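PDB 5U22: N2152 from Neocallimastix frontalis, which probably hydrolyses rare arabinosyl-containing substrates as a family 39 glycoside hydrolase, combining a TIM barrel with a beta sandwich. Local coordinates for residues 105-110 against 118-123; 112-117 against 154-159; 143-146 against 150-153; 162-167 against 205-210. All blocks are in the same frame, centred on the assembly; numbering follows the deposited sequence.

In the fold
In this TIM barrel, strand 98-102 is followed by a long loop, and interaction 1 folds the start of that loop back onto helix 117-134. The later part of the same loop, 112-117, which ends at the first residue of helix 117-134, pairs with 154-159, so interaction 2 crosses interaction 1. Interaction 3 is a tight local closure after strand 139-143, and lies wholly within the larger loop of interaction 2. Interaction 4 follows in series, joining helix 160-174 to the approach to strand 209-212. M163 on that helix packs against residues of the other three contacts.

Interaction 1 of 4, residues 105-110 against 118-123; sequences DILPGW and QTWFNE
In the beta-alpha loop between TIM-barrel strand 98-102 and helix 117-134, I106 and L107 turn back onto the early turns of that helix, against E123 and W120. I106 does so with its gamma methyl CG2, which stands anti to the backbone N (chi1, measured to CG1, -73°) and lies 3.6 Å from E123 CB. The ethyl arm comes to the same methylene, with I106 CD1 4.0 Å from E123 CB. The packing rests mainly on the methylenes CB and CG of the glutamate. Its chain bends at chi2 (-61°), and the carboxylate oxygen OE1 forms a salt bridge with R77, a residue whose loop I106 also touches.

The side chains of L107 and W120 cross at about a right angle, with L107 CD1 4.0 Å from W120 CE3. The indole N-H is turned the other way and is satisfied by T167 OG1 on helix 160-174, so the tryptophan bridges the loop and the neighbouring helix. On the loop's own side, Q78 NE2 binds both L107 O and G109 O. The two hydrophobic patches join where I106 CB sits 4.4 Å from W120 CZ3.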
loop_
_atom_site.group_PDB
_atom_site.type_symbol
_atom_site.label_atom_id
_atom_site.label_comp_id
_atom_site.label_asym_id
_atom_site.label_seq_id
_atom_site.Cartn_x
_atom_site.Cartn_y
_atom_site.Cartn_z
ATOM N N ASP A 105 -16.782 3.097 -9.164
ATOM C CA ASP A 105 -16.709 2.298 -10.383
ATOM C C ASP A 105 -18.027 1.606 -10.719
ATOM O O ASP A 105 -18.092 0.863 -11.706
ATOM C CB ASP A 105 -15.560 1.297 -10.283
ATOM C CG ASP A 105 -14.227 1.935 -10.622
ATOM O OD1 ASP A 105 -14.153 3.182 -10.572
ATOM O OD2 ASP A 105 -13.270 1.213 -10.984
ATOM N N ILE A 106 -19.080 1.842 -9.935
ATOM C CA ILE A 106 -20.437 1.596 -10.420
ATOM C C ILE A 106 -20.647 2.273 -11.765
ATOM O O ILE A 106 -21.385 1.766 -12.625
ATOM C CB ILE A 106 -21.472 2.091 -9.385
ATOM C CG1 ILE A 106 -21.523 1.160 -8.173
ATOM C CG2 ILE A 106 -22.872 2.244 -10.024
ATOM C CD1 ILE A 106 -22.428 1.666 -7.085
ATOM N N LEU A 107 -20.009 3.403 -11.976
ATOM C CA LEU A 107 -20.246 4.296 -13.109
ATOM C C LEU A 107 -19.227 4.083 -14.220
ATOM O O LEU A 107 -18.043 3.854 -13.943
ATOM C CB LEU A 107 -20.182 5.756 -12.662
ATOM C CG LEU A 107 -21.170 6.127 -11.558
ATOM C CD1 LEU A 107 -20.963 7.593 -11.177
ATOM C CD2 LEU A 107 -22.611 5.857 -12.001
ATOM N N PRO A 108 -19.670 4.202 -15.472
ATOM C CA PRO A 108 -18.763 4.069 -16.612
ATOM C C PRO A 108 -18.125 5.400 -16.984
ATOM O O PRO A 108 -18.604 6.474 -16.621
ATOM C CB PRO A 108 -19.711 3.606 -17.725
ATOM C CG PRO A 108 -20.953 4.439 -17.443
ATOM C CD PRO A 108 -21.046 4.511 -15.912
ATOM N N GLY A 109 -17.031 5.307 -17.734
ATOM C CA GLY A 109 -16.376 6.479 -18.297
ATOM C C GLY A 109 -15.314 7.057 -17.381
ATOM O O GLY A 109 -15.344 6.900 -16.162
ATOM N N TRP A 110 -14.336 7.722 -17.993
ATOM C CA TRP A 110 -13.351 8.500 -17.243
ATOM C C TRP A 110 -13.154 9.857 -17.917
ATOM O O TRP A 110 -12.652 9.924 -19.044
ATOM C CB TRP A 110 -12.010 7.768 -17.132
ATOM C CG TRP A 110 -11.035 8.489 -16.232
ATOM C CD1 TRP A 110 -10.123 9.431 -16.605
ATOM C CD2 TRP A 110 -10.887 8.328 -14.813
ATOM N NE1 TRP A 110 -9.412 9.867 -15.509
ATOM C CE2 TRP A 110 -9.863 9.208 -14.396
ATOM C CE3 TRP A 110 -11.516 7.523 -13.857
ATOM C CZ2 TRP A 110 -9.449 9.307 -13.058
ATOM C CZ3 TRP A 110 -11.113 7.631 -12.521
ATOM C CH2 TRP A 110 -10.084 8.516 -12.139
ATOM N N GLN A 118 -30.225 10.464 -8.222
ATOM C CA GLN A 118 -31.217 9.413 -8.027
ATOM C C GLN A 118 -30.648 8.050 -8.398
ATOM O O GLN A 118 -30.731 7.098 -7.616
ATOM C CB GLN A 118 -32.471 9.728 -8.840
ATOM C CG GLN A 118 -33.161 11.014 -8.394
ATOM C CD GLN A 118 -32.777 12.226 -9.234
ATOM O OE1 GLN A 118 -31.655 12.321 -9.734
ATOM N NE2 GLN A 118 -33.713 13.166 -9.380
ATOM N N THR A 119 -30.063 7.938 -9.589
ATOM C CA THR A 119 -29.487 6.662 -10.022
ATOM C C THR A 119 -28.288 6.273 -9.169
ATOM O O THR A 119 -28.114 5.100 -8.826
ATOM C CB THR A 119 -29.098 6.746 -11.493
ATOM O OG1 THR A 119 -30.285 6.857 -12.280
ATOM C CG2 THR A 119 -28.315 5.501 -11.941
ATOM N N TRP A 120 -27.445 7.244 -8.825
ATOM C CA TRP A 120 -26.334 6.975 -7.914
ATOM C C TRP A 120 -26.822 6.311 -6.630
ATOM O O TRP A 120 -26.273 5.296 -6.186
ATOM C CB TRP A 120 -25.612 8.287 -7.623
ATOM C CG TRP A 120 -24.469 8.249 -6.642
ATOM C CD1 TRP A 120 -24.385 8.956 -5.477
ATOM C CD2 TRP A 120 -23.231 7.532 -6.766
ATOM N NE1 TRP A 120 -23.185 8.722 -4.863
ATOM C CE2 TRP A 120 -22.455 7.847 -5.627
ATOM C CE3 TRP A 120 -22.705 6.648 -7.716
ATOM C CZ2 TRP A 120 -21.183 7.309 -5.411
ATOM C CZ3 TRP A 120 -21.428 6.107 -7.498
ATOM C CH2 TRP A 120 -20.684 6.448 -6.357
ATOM N N PHE A 121 -27.878 6.862 -6.036
ATOM C CA PHE A 121 -28.389 6.302 -4.791
ATOM C C PHE A 121 -29.018 4.930 -5.014
ATOM O O PHE A 121 -28.823 4.015 -4.204
ATOM C CB PHE A 121 -29.387 7.279 -4.165
ATOM C CG PHE A 121 -28.752 8.314 -3.259
ATOM C CD1 PHE A 121 -27.434 8.710 -3.425
ATOM C CD2 PHE A 121 -29.476 8.861 -2.209
ATOM C CE1 PHE A 121 -26.856 9.655 -2.577
ATOM C CE2 PHE A 121 -28.902 9.799 -1.350
ATOM C CZ PHE A 121 -27.593 10.194 -1.537
ATOM N N ASN A 122 -29.785 4.762 -6.097
ATOM C CA ASN A 122 -30.351 3.446 -6.396
ATOM C C ASN A 122 -29.252 2.393 -6.544
ATOM O O ASN A 122 -29.355 1.288 -6.001
ATOM C CB ASN A 122 -31.202 3.516 -7.664
ATOM C CG ASN A 122 -32.514 4.240 -7.441
ATOM O OD1 ASN A 122 -33.103 4.149 -6.361
ATOM N ND2 ASN A 122 -32.967 4.981 -8.454
ATOM N N GLU A 123 -28.187 2.727 -7.269
ATOM C CA GLU A 123 -27.099 1.769 -7.446
ATOM C C GLU A 123 -26.417 1.449 -6.122
ATOM O O GLU A 123 -26.099 0.287 -5.852
ATOM C CB GLU A 123 -26.089 2.303 -8.460
ATOM C CG GLU A 123 -26.600 2.300 -9.886
ATOM C CD GLU A 123 -26.944 0.913 -10.364
ATOM O OE1 GLU A 123 -26.144 -0.012 -10.127
ATOM O OE2 GLU A 123 -28.019 0.739 -10.971
#

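Interaction 2 of 4, residues 112-117 against 154-159; sequences YRWPGI and DSNGLS
W114 lies against N156 from its first side-chain carbon outward. Its CB is 3.4 Å from N156 OD1. W114 CG, anti to the backbone N (chi1 177°), which carries the indole out toward N156 and L158, faces the amide carbon of N156. The amide and indole planes are only 18° apart, so the amide lies nearly parallel to the indole, against CB and CG. Further out comes a CH-pi contact: N156 CB stands over the five-membered ring of W114, 3.8 Å from its centroid. P115 CD and G116 N cover the opposite face. L158 CD2 lies alongside, 3.9 Å from both W114 NE1 and W114 CZ2. The other methyl of that leucine, CD1, is 4.2 Å from I117 CD1, and the far tip of the indole packs on W120 and M163.

The amide of N156 is also tied to the loop backbone through two waters. One accepts from N156 ND2 (3.1 Å) and bonds to Y112 O (2.9 Å). The second accepts from W114 N (3.1 Å) and bonds to N156 OD1 (2.8 Å). The asparagine thus gives its CB methylene to the face of the indole while both amide ends are held by water, which probably fixes the amide's rotation.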
loop_
_atom_site.group_PDB
_atom_site.type_symbol
_atom_site.label_atom_id
_atom_site.label_comp_id
_atom_site.label_asym_id
_atom_site.label_seq_id
_atom_site.Cartn_x
_atom_site.Cartn_y
_atom_site.Cartn_z
ATOM N N TYR A 112 -15.863 9.741 -14.658
ATOM C CA TYR A 112 -17.115 9.016 -14.452
ATOM C C TYR A 112 -18.300 9.777 -15.025
ATOM O O TYR A 112 -18.442 10.986 -14.826
ATOM C CB TYR A 112 -17.358 8.770 -12.963
ATOM C CG TYR A 112 -16.282 7.951 -12.298
ATOM C CD1 TYR A 112 -16.207 6.580 -12.501
ATOM C CD2 TYR A 112 -15.326 8.550 -11.478
ATOM C CE1 TYR A 112 -15.212 5.823 -11.899
ATOM C CE2 TYR A 112 -14.332 7.801 -10.872
ATOM C CZ TYR A 112 -14.280 6.439 -11.094
ATOM O OH TYR A 112 -13.293 5.678 -10.509
ATOM N N ARG A 113 -19.172 9.053 -15.710
ATOM C CA ARG A 113 -20.356 9.676 -16.289
ATOM C C ARG A 113 -21.436 9.708 -15.220
ATOM O O ARG A 113 -22.098 8.701 -14.956
ATOM C CB ARG A 113 -20.793 8.925 -17.541
ATOM C CG ARG A 113 -19.865 9.187 -18.710
ATOM C CD ARG A 113 -20.574 8.941 -20.020
ATOM N NE ARG A 113 -20.700 7.515 -20.271
ATOM C CZ ARG A 113 -19.723 6.775 -20.774
ATOM N NH1 ARG A 113 -18.557 7.335 -21.066
ATOM N NH2 ARG A 113 -19.907 5.478 -20.976
ATOM N N TRP A 114 -21.596 10.869 -14.588
ATOM C CA TRP A 114 -22.553 11.022 -13.502
ATOM C C TRP A 114 -23.973 10.871 -14.035
ATOM O O TRP A 114 -24.342 11.557 -14.998
ATOM C CB TRP A 114 -22.372 12.389 -12.858
ATOM C CG TRP A 114 -23.331 12.732 -11.765
ATOM C CD1 TRP A 114 -24.357 13.634 -11.826
ATOM C CD2 TRP A 114 -23.345 12.197 -10.436
ATOM N NE1 TRP A 114 -25.002 13.699 -10.607
ATOM C CE2 TRP A 114 -24.404 12.821 -9.741
ATOM C CE3 TRP A 114 -22.567 11.250 -9.765
ATOM C CZ2 TRP A 114 -24.699 12.531 -8.412
ATOM C CZ3 TRP A 114 -22.862 10.966 -8.443
ATOM C CH2 TRP A 114 -23.919 11.600 -7.782
ATOM N N PRO A 115 -24.788 9.992 -13.454
ATOM C CA PRO A 115 -26.156 9.772 -13.955
ATOM C C PRO A 115 -27.233 10.526 -13.188
ATOM O O PRO A 115 -28.419 10.259 -13.422
ATOM C CB PRO A 115 -26.320 8.263 -13.750
ATOM C CG PRO A 115 -25.615 8.026 -12.432
ATOM C CD PRO A 115 -24.443 9.019 -12.397
ATOM N N GLY A 116 -26.858 11.426 -12.299
ATOM C CA GLY A 116 -27.829 12.037 -11.419
ATOM C C GLY A 116 -27.853 11.356 -10.065
ATOM O O GLY A 116 -27.589 10.156 -9.936
ATOM N N ILE A 117 -28.183 12.136 -9.032
ATOM C CA ILE A 117 -28.146 11.634 -7.659
ATOM C C ILE A 117 -29.117 10.471 -7.477
ATOM O O ILE A 117 -28.873 9.567 -6.671
ATOM C CB ILE A 117 -28.434 12.792 -6.673
ATOM C CG1 ILE A 117 -28.070 12.432 -5.230
ATOM C CG2 ILE A 117 -29.902 13.240 -6.743
ATOM C CD1 ILE A 117 -26.589 12.492 -4.937
ATOM N N ASP A 154 -18.568 20.266 -11.970
ATOM C CA ASP A 154 -19.662 21.097 -11.462
ATOM C C ASP A 154 -20.943 20.883 -12.254
ATOM O O ASP A 154 -22.047 21.029 -11.711
ATOM C CB ASP A 154 -19.288 22.583 -11.516
ATOM C CG ASP A 154 -18.317 22.999 -10.421
ATOM O OD1 ASP A 154 -18.224 22.302 -9.387
ATOM O OD2 ASP A 154 -17.658 24.048 -10.603
ATOM N N SER A 155 -20.817 20.550 -13.537
ATOM C CA SER A 155 -21.969 20.316 -14.396
ATOM C C SER A 155 -22.773 19.084 -13.996
ATOM O O SER A 155 -23.850 18.864 -14.562
ATOM C CB SER A 155 -21.505 20.176 -15.844
ATOM O OG SER A 155 -20.660 19.052 -15.972
ATOM N N ASN A 156 -22.281 18.273 -13.056
ATOM C CA ASN A 156 -23.077 17.170 -12.519
ATOM C C ASN A 156 -24.329 17.653 -11.791
ATOM O O ASN A 156 -25.224 16.841 -11.532
ATOM C CB ASN A 156 -22.236 16.311 -11.561
ATOM C CG ASN A 156 -21.144 15.533 -12.271
ATOM O OD1 ASN A 156 -21.101 15.489 -13.500
ATOM N ND2 ASN A 156 -20.271 14.887 -11.495
ATOM N N GLY A 157 -24.415 18.938 -11.454
ATOM C CA GLY A 157 -25.569 19.488 -10.770
ATOM C C GLY A 157 -25.357 19.753 -9.296
ATOM O O GLY A 157 -26.248 20.322 -8.642
ATOM N N LEU A 158 -24.209 19.346 -8.760
ATOM C CA LEU A 158 -23.849 19.534 -7.364
ATOM C C LEU A 158 -22.335 19.446 -7.267
ATOM O O LEU A 158 -21.670 18.921 -8.163
ATOM C CB LEU A 158 -24.519 18.500 -6.448
ATOM C CG LEU A 158 -24.131 17.024 -6.540
ATOM C CD1 LEU A 158 -24.798 16.260 -5.408
ATOM C CD2 LEU A 158 -24.513 16.400 -7.872
ATOM N N SER A 159 -21.798 20.006 -6.187
ATOM C CA SER A 159 -20.363 19.984 -5.968
ATOM C C SER A 159 -19.931 18.622 -5.431
ATOM O O SER A 159 -20.751 17.799 -5.008
ATOM C CB SER A 159 -19.962 21.074 -4.983
ATOM O OG SER A 159 -20.393 20.713 -3.679
HETATM O O HOH W 1 -18.138 12.951 -12.733
HETATM O O HOH W 2 -20.317 13.550 -15.388
#

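Interaction 3 of 4, residues 143-146 against 150-153; sequences EIWN and VTWK
T151 OG1 accepts the indole N-H of W145, with NE1 to OG1 at 3.0 Å. The bond is bent, at 136° about the hydrogen, because the hydroxyl lies tilted from the indole plane. N146 O, 3.0 Å from T151 OG1, and E147 O are both within reach of the one hydroxyl proton. At chi1 60° the threonine oxygen sits between its own backbone N and carbonyl carbon, which turns it toward the loop.

The next residue adds an edge-to-face stack. W152 presents the edge of its six-membered ring to the face of W145, with planes at 75° and W152 CE3 3.6 Å from W145 CZ2. Its own N-H points elsewhere and is taken by L158 O.

This turn leaves the C-terminal end of barrel strand 139-143, and its N146-E147 pair is consistent with the Asn-Glu signature of clan GH-A glycoside hydrolases, the clan to which family 39 belongs. N146 is fully engaged there: OD1 receives R68 NH2, while ND2 bonds to Y112 OH and to O1 of a bound buffer molecule. E143, three residues earlier at the end of the strand, is held by R68, S184 and N245.

A leucine in place of W145 would probably leave T151 OG1 without its N-H donor and the W152 edge without an aromatic face to meet. Y112, on the face of the W145 indole away from W152, and W120, near the plane at its rim, make further edge-to-face pairs.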
loop_
_atom_site.group_PDB
_atom_site.type_symbol
_atom_site.label_atom_id
_atom_site.label_comp_id
_atom_site.label_asym_id
_atom_site.label_seq_id
_atom_site.Cartn_x
_atom_site.Cartn_y
_atom_site.Cartn_z
ATOM N N GLU A 143 -15.900 3.238 -0.003
ATOM C CA GLU A 143 -15.190 4.400 -0.518
ATOM C C GLU A 143 -16.120 5.151 -1.464
ATOM O O GLU A 143 -16.567 4.592 -2.468
ATOM C CB GLU A 143 -13.906 3.961 -1.221
ATOM C CG GLU A 143 -13.020 5.100 -1.684
ATOM C CD GLU A 143 -11.806 4.612 -2.460
ATOM O OE1 GLU A 143 -11.762 3.412 -2.828
ATOM O OE2 GLU A 143 -10.898 5.434 -2.701
ATOM N N ILE A 144 -16.415 6.411 -1.137
ATOM C CA ILE A 144 -17.517 7.118 -1.784
ATOM C C ILE A 144 -17.186 7.472 -3.232
ATOM O O ILE A 144 -18.053 7.383 -4.114
ATOM C CB ILE A 144 -17.904 8.361 -0.951
ATOM C CG1 ILE A 144 -18.689 7.926 0.288
ATOM C CG2 ILE A 144 -18.716 9.376 -1.790
ATOM C CD1 ILE A 144 -19.140 9.075 1.197
ATOM N N TRP A 145 -15.944 7.862 -3.511
ATOM C CA TRP A 145 -15.597 8.351 -4.840
ATOM C C TRP A 145 -14.152 7.978 -5.150
ATOM O O TRP A 145 -13.515 7.219 -4.413
ATOM C CB TRP A 145 -15.832 9.863 -4.929
ATOM C CG TRP A 145 -15.982 10.366 -6.345
ATOM C CD1 TRP A 145 -15.119 11.184 -7.028
ATOM C CD2 TRP A 145 -17.053 10.072 -7.244
ATOM N NE1 TRP A 145 -15.593 11.421 -8.301
ATOM C CE2 TRP A 145 -16.788 10.760 -8.453
ATOM C CE3 TRP A 145 -18.221 9.308 -7.146
ATOM C CZ2 TRP A 145 -17.639 10.690 -9.555
ATOM C CZ3 TRP A 145 -19.080 9.249 -8.244
ATOM C CH2 TRP A 145 -18.781 9.940 -9.434
ATOM N N ASN A 146 -13.631 8.516 -6.253
ATOM C CA ASN A 146 -12.262 8.231 -6.685
ATOM C C ASN A 146 -11.765 9.445 -7.444
ATOM O O ASN A 146 -12.352 9.809 -8.469
ATOM C CB ASN A 146 -12.201 6.985 -7.576
ATOM C CG ASN A 146 -10.781 6.650 -8.041
ATOM O OD1 ASN A 146 -9.818 6.774 -7.287
ATOM N ND2 ASN A 146 -10.659 6.204 -9.291
ATOM N N VAL A 150 -9.882 14.991 -10.223
ATOM C CA VAL A 150 -9.763 14.685 -11.636
ATOM C C VAL A 150 -11.130 14.488 -12.283
ATOM O O VAL A 150 -11.342 14.904 -13.424
ATOM C CB VAL A 150 -8.874 13.439 -11.847
ATOM C CG1 VAL A 150 -8.856 13.012 -13.314
ATOM C CG2 VAL A 150 -7.469 13.707 -11.374
ATOM N N THR A 151 -12.085 13.893 -11.557
ATOM C CA THR A 151 -13.292 13.366 -12.187
ATOM C C THR A 151 -14.589 14.063 -11.811
ATOM O O THR A 151 -15.586 13.858 -12.507
ATOM C CB THR A 151 -13.462 11.874 -11.874
ATOM O OG1 THR A 151 -13.569 11.680 -10.451
ATOM C CG2 THR A 151 -12.295 11.101 -12.422
ATOM N N TRP A 152 -14.631 14.860 -10.743
ATOM C CA TRP A 152 -15.879 15.536 -10.422
ATOM C C TRP A 152 -16.026 16.807 -11.254
ATOM O O TRP A 152 -15.075 17.574 -11.411
ATOM C CB TRP A 152 -15.980 15.870 -8.931
ATOM C CG TRP A 152 -17.399 16.269 -8.650
ATOM C CD1 TRP A 152 -17.900 17.538 -8.596
ATOM C CD2 TRP A 152 -18.518 15.387 -8.530
ATOM N NE1 TRP A 152 -19.262 17.498 -8.397
ATOM C CE2 TRP A 152 -19.666 16.189 -8.352
ATOM C CE3 TRP A 152 -18.659 13.992 -8.533
ATOM C CZ2 TRP A 152 -20.933 15.646 -8.167
ATOM C CZ3 TRP A 152 -19.922 13.452 -8.355
ATOM C CH2 TRP A 152 -21.043 14.276 -8.182
ATOM N N LYS A 153 -17.231 17.028 -11.786
ATOM C CA LYS A 153 -17.522 18.173 -12.646
ATOM C C LYS A 153 -18.707 18.938 -12.076
ATOM O O LYS A 153 -19.732 18.332 -11.747
ATOM C CB LYS A 153 -17.839 17.727 -14.078
ATOM C CG LYS A 153 -16.747 16.907 -14.757
ATOM C CD LYS A 153 -15.401 17.639 -14.781
ATOM C CE LYS A 153 -14.308 16.753 -15.391
ATOM N NZ LYS A 153 -12.958 17.380 -15.304
#

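Interaction 4 of 4, residues 162-167 against 205-210; sequences QMWKQT and CLPDII
C205 O receives the indole N-H of W164 in the shortest polar bond between the two segments, NE1 to O 2.8 Å. It is nearly straight, 167° at the hydrogen, with the carbonyl oxygen in the plane of the indole and the donor in the carbonyl plane. In the TIM barrel, this pins helix 160-174 to the loop entering strand 209-212, one strand beyond the one that directly follows the helix.

The rest of the contact runs around the same ring edge. C205 SG, placed between its backbone N and carbonyl carbon by chi1 54°, comes to 3.6 Å from W164 CD1 and makes a sulfur-aromatic contact almost in the ring plane, 89° off the normal. On the other side of the bonded N-H, P207 CB lies 3.9 Å from W164 CZ2. F196 on helix 190-202 adds an edge-to-face ring contact. A phenylalanine in place of W164 would probably leave the buried C205 O without its N-H donor and open a gap beside C205 SG and P207 CB.

K165 runs past the cysteine, its CD 3.9 Å from C205 SG, and bends at chi2 before its ammonium reaches N203 O. Within the helix, M163 O is gripped twice from opposite faces of its carbonyl plane, by T167 N at 2.9 Å and by T167 OG1 at 2.7 Å.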
loop_
_atom_site.group_PDB
_atom_site.type_symbol
_atom_site.label_atom_id
_atom_site.label_comp_id
_atom_site.label_asym_id
_atom_site.label_seq_id
_atom_site.Cartn_x
_atom_site.Cartn_y
_atom_site.Cartn_z
ATOM N N GLN A 162 -20.963 18.385 -1.881
ATOM C CA GLN A 162 -22.390 18.072 -1.752
ATOM C C GLN A 162 -22.636 16.583 -1.971
ATOM O O GLN A 162 -23.330 15.930 -1.184
ATOM C CB GLN A 162 -23.229 18.908 -2.741
ATOM C CG GLN A 162 -23.343 20.443 -2.467
ATOM C CD GLN A 162 -24.364 21.206 -3.381
ATOM O OE1 GLN A 162 -24.066 21.620 -4.511
ATOM N NE2 GLN A 162 -25.554 21.431 -2.850
ATOM N N MET A 163 -22.066 16.020 -3.037
ATOM C CA MET A 163 -22.225 14.588 -3.277
ATOM C C MET A 163 -21.634 13.776 -2.127
ATOM O O MET A 163 -22.214 12.763 -1.708
ATOM C CB MET A 163 -21.581 14.207 -4.610
ATOM C CG MET A 163 -21.711 12.723 -4.965
ATOM S SD MET A 163 -20.435 11.675 -4.182
ATOM C CE MET A 163 -18.940 12.458 -4.705
ATOM N N TRP A 164 -20.485 14.212 -1.602
ATOM C CA TRP A 164 -19.873 13.529 -0.466
ATOM C C TRP A 164 -20.809 13.516 0.728
ATOM O O TRP A 164 -21.096 12.459 1.303
ATOM C CB TRP A 164 -18.549 14.197 -0.074
ATOM C CG TRP A 164 -17.987 13.609 1.212
ATOM C CD1 TRP A 164 -18.215 14.037 2.487
ATOM C CD2 TRP A 164 -17.126 12.461 1.322
ATOM N NE1 TRP A 164 -17.547 13.229 3.387
ATOM C CE2 TRP A 164 -16.870 12.259 2.695
ATOM C CE3 TRP A 164 -16.536 11.597 0.386
ATOM C CZ2 TRP A 164 -16.052 11.216 3.163
ATOM C CZ3 TRP A 164 -15.726 10.558 0.855
ATOM C CH2 TRP A 164 -15.492 10.383 2.226
ATOM N N LYS A 165 -21.259 14.702 1.143
ATOM C CA LYS A 165 -22.156 14.808 2.289
ATOM C C LYS A 165 -23.399 13.949 2.101
ATOM O O LYS A 165 -23.804 13.210 3.006
ATOM C CB LYS A 165 -22.540 16.273 2.489
ATOM C CG LYS A 165 -23.679 16.504 3.477
ATOM C CD LYS A 165 -23.332 16.026 4.876
ATOM C CE LYS A 165 -24.395 16.468 5.887
ATOM N NZ LYS A 165 -24.189 15.820 7.204
ATOM N N GLN A 166 -24.023 14.031 0.927
ATOM C CA GLN A 166 -25.278 13.318 0.723
ATOM C C GLN A 166 -25.061 11.815 0.690
ATOM O O GLN A 166 -25.880 11.051 1.214
ATOM C CB GLN A 166 -25.952 13.808 -0.562
ATOM C CG GLN A 166 -26.505 15.242 -0.455
ATOM C CD GLN A 166 -26.890 15.839 -1.805
ATOM O OE1 GLN A 166 -27.404 15.141 -2.683
ATOM N NE2 GLN A 166 -26.637 17.136 -1.977
ATOM N N THR A 167 -23.964 11.367 0.088
ATOM C CA THR A 167 -23.716 9.933 0.030
ATOM C C THR A 167 -23.291 9.406 1.397
ATOM O O THR A 167 -23.646 8.283 1.783
ATOM C CB THR A 167 -22.656 9.634 -1.034
ATOM O OG1 THR A 167 -23.058 10.227 -2.275
ATOM C CG2 THR A 167 -22.497 8.145 -1.224
ATOM N N CYS A 205 -19.360 14.927 8.438
ATOM C CA CYS A 205 -19.165 13.890 7.429
ATOM C C CYS A 205 -17.681 13.595 7.237
ATOM O O CYS A 205 -17.223 13.319 6.123
ATOM C CB CYS A 205 -19.850 14.262 6.107
ATOM S SG CYS A 205 -19.423 15.855 5.373
ATOM N N LEU A 206 -16.920 13.601 8.328
ATOM C CA LEU A 206 -15.527 13.178 8.266
ATOM C C LEU A 206 -15.445 11.695 7.930
ATOM O O LEU A 206 -16.175 10.887 8.521
ATOM C CB LEU A 206 -14.816 13.440 9.593
ATOM C CG LEU A 206 -14.487 14.885 9.975
ATOM C CD1 LEU A 206 -14.104 14.957 11.437
ATOM C CD2 LEU A 206 -13.349 15.419 9.109
ATOM N N PRO A 207 -14.565 11.296 7.013
ATOM C CA PRO A 207 -14.377 9.866 6.759
ATOM C C PRO A 207 -13.834 9.169 8.000
ATOM O O PRO A 207 -13.184 9.778 8.853
ATOM C CB PRO A 207 -13.362 9.836 5.606
ATOM C CG PRO A 207 -12.608 11.112 5.729
ATOM C CD PRO A 207 -13.584 12.132 6.301
ATOM N N ASP A 208 -14.128 7.876 8.105
ATOM C CA ASP A 208 -13.478 7.077 9.138
ATOM C C ASP A 208 -12.030 6.785 8.788
ATOM O O ASP A 208 -11.184 6.674 9.684
ATOM C CB ASP A 208 -14.232 5.777 9.334
ATOM C CG ASP A 208 -15.664 6.010 9.675
ATOM O OD1 ASP A 208 -15.911 6.814 10.602
ATOM O OD2 ASP A 208 -16.529 5.425 8.999
ATOM N N ILE A 209 -11.739 6.637 7.498
ATOM C CA ILE A 209 -10.400 6.359 6.996
ATOM C C ILE A 209 -10.117 7.390 5.909
ATOM O O ILE A 209 -10.873 7.486 4.932
ATOM C CB ILE A 209 -10.279 4.929 6.431
ATOM C CG1 ILE A 209 -10.824 3.897 7.429
ATOM C CG2 ILE A 209 -8.826 4.617 6.080
ATOM C CD1 ILE A 209 -10.964 2.481 6.853
ATOM N N ILE A 210 -9.049 8.173 6.089
ATOM C CA ILE A 210 -8.684 9.213 5.132
ATOM C C ILE A 210 -7.923 8.570 3.981
ATOM O O ILE A 210 -7.087 7.685 4.185
ATOM C CB ILE A 210 -7.857 10.318 5.820
ATOM C CG1 ILE A 210 -7.796 11.587 4.965
ATOM C CG2 ILE A 210 -6.445 9.831 6.158
ATOM C CD1 ILE A 210 -9.118 12.364 4.956
#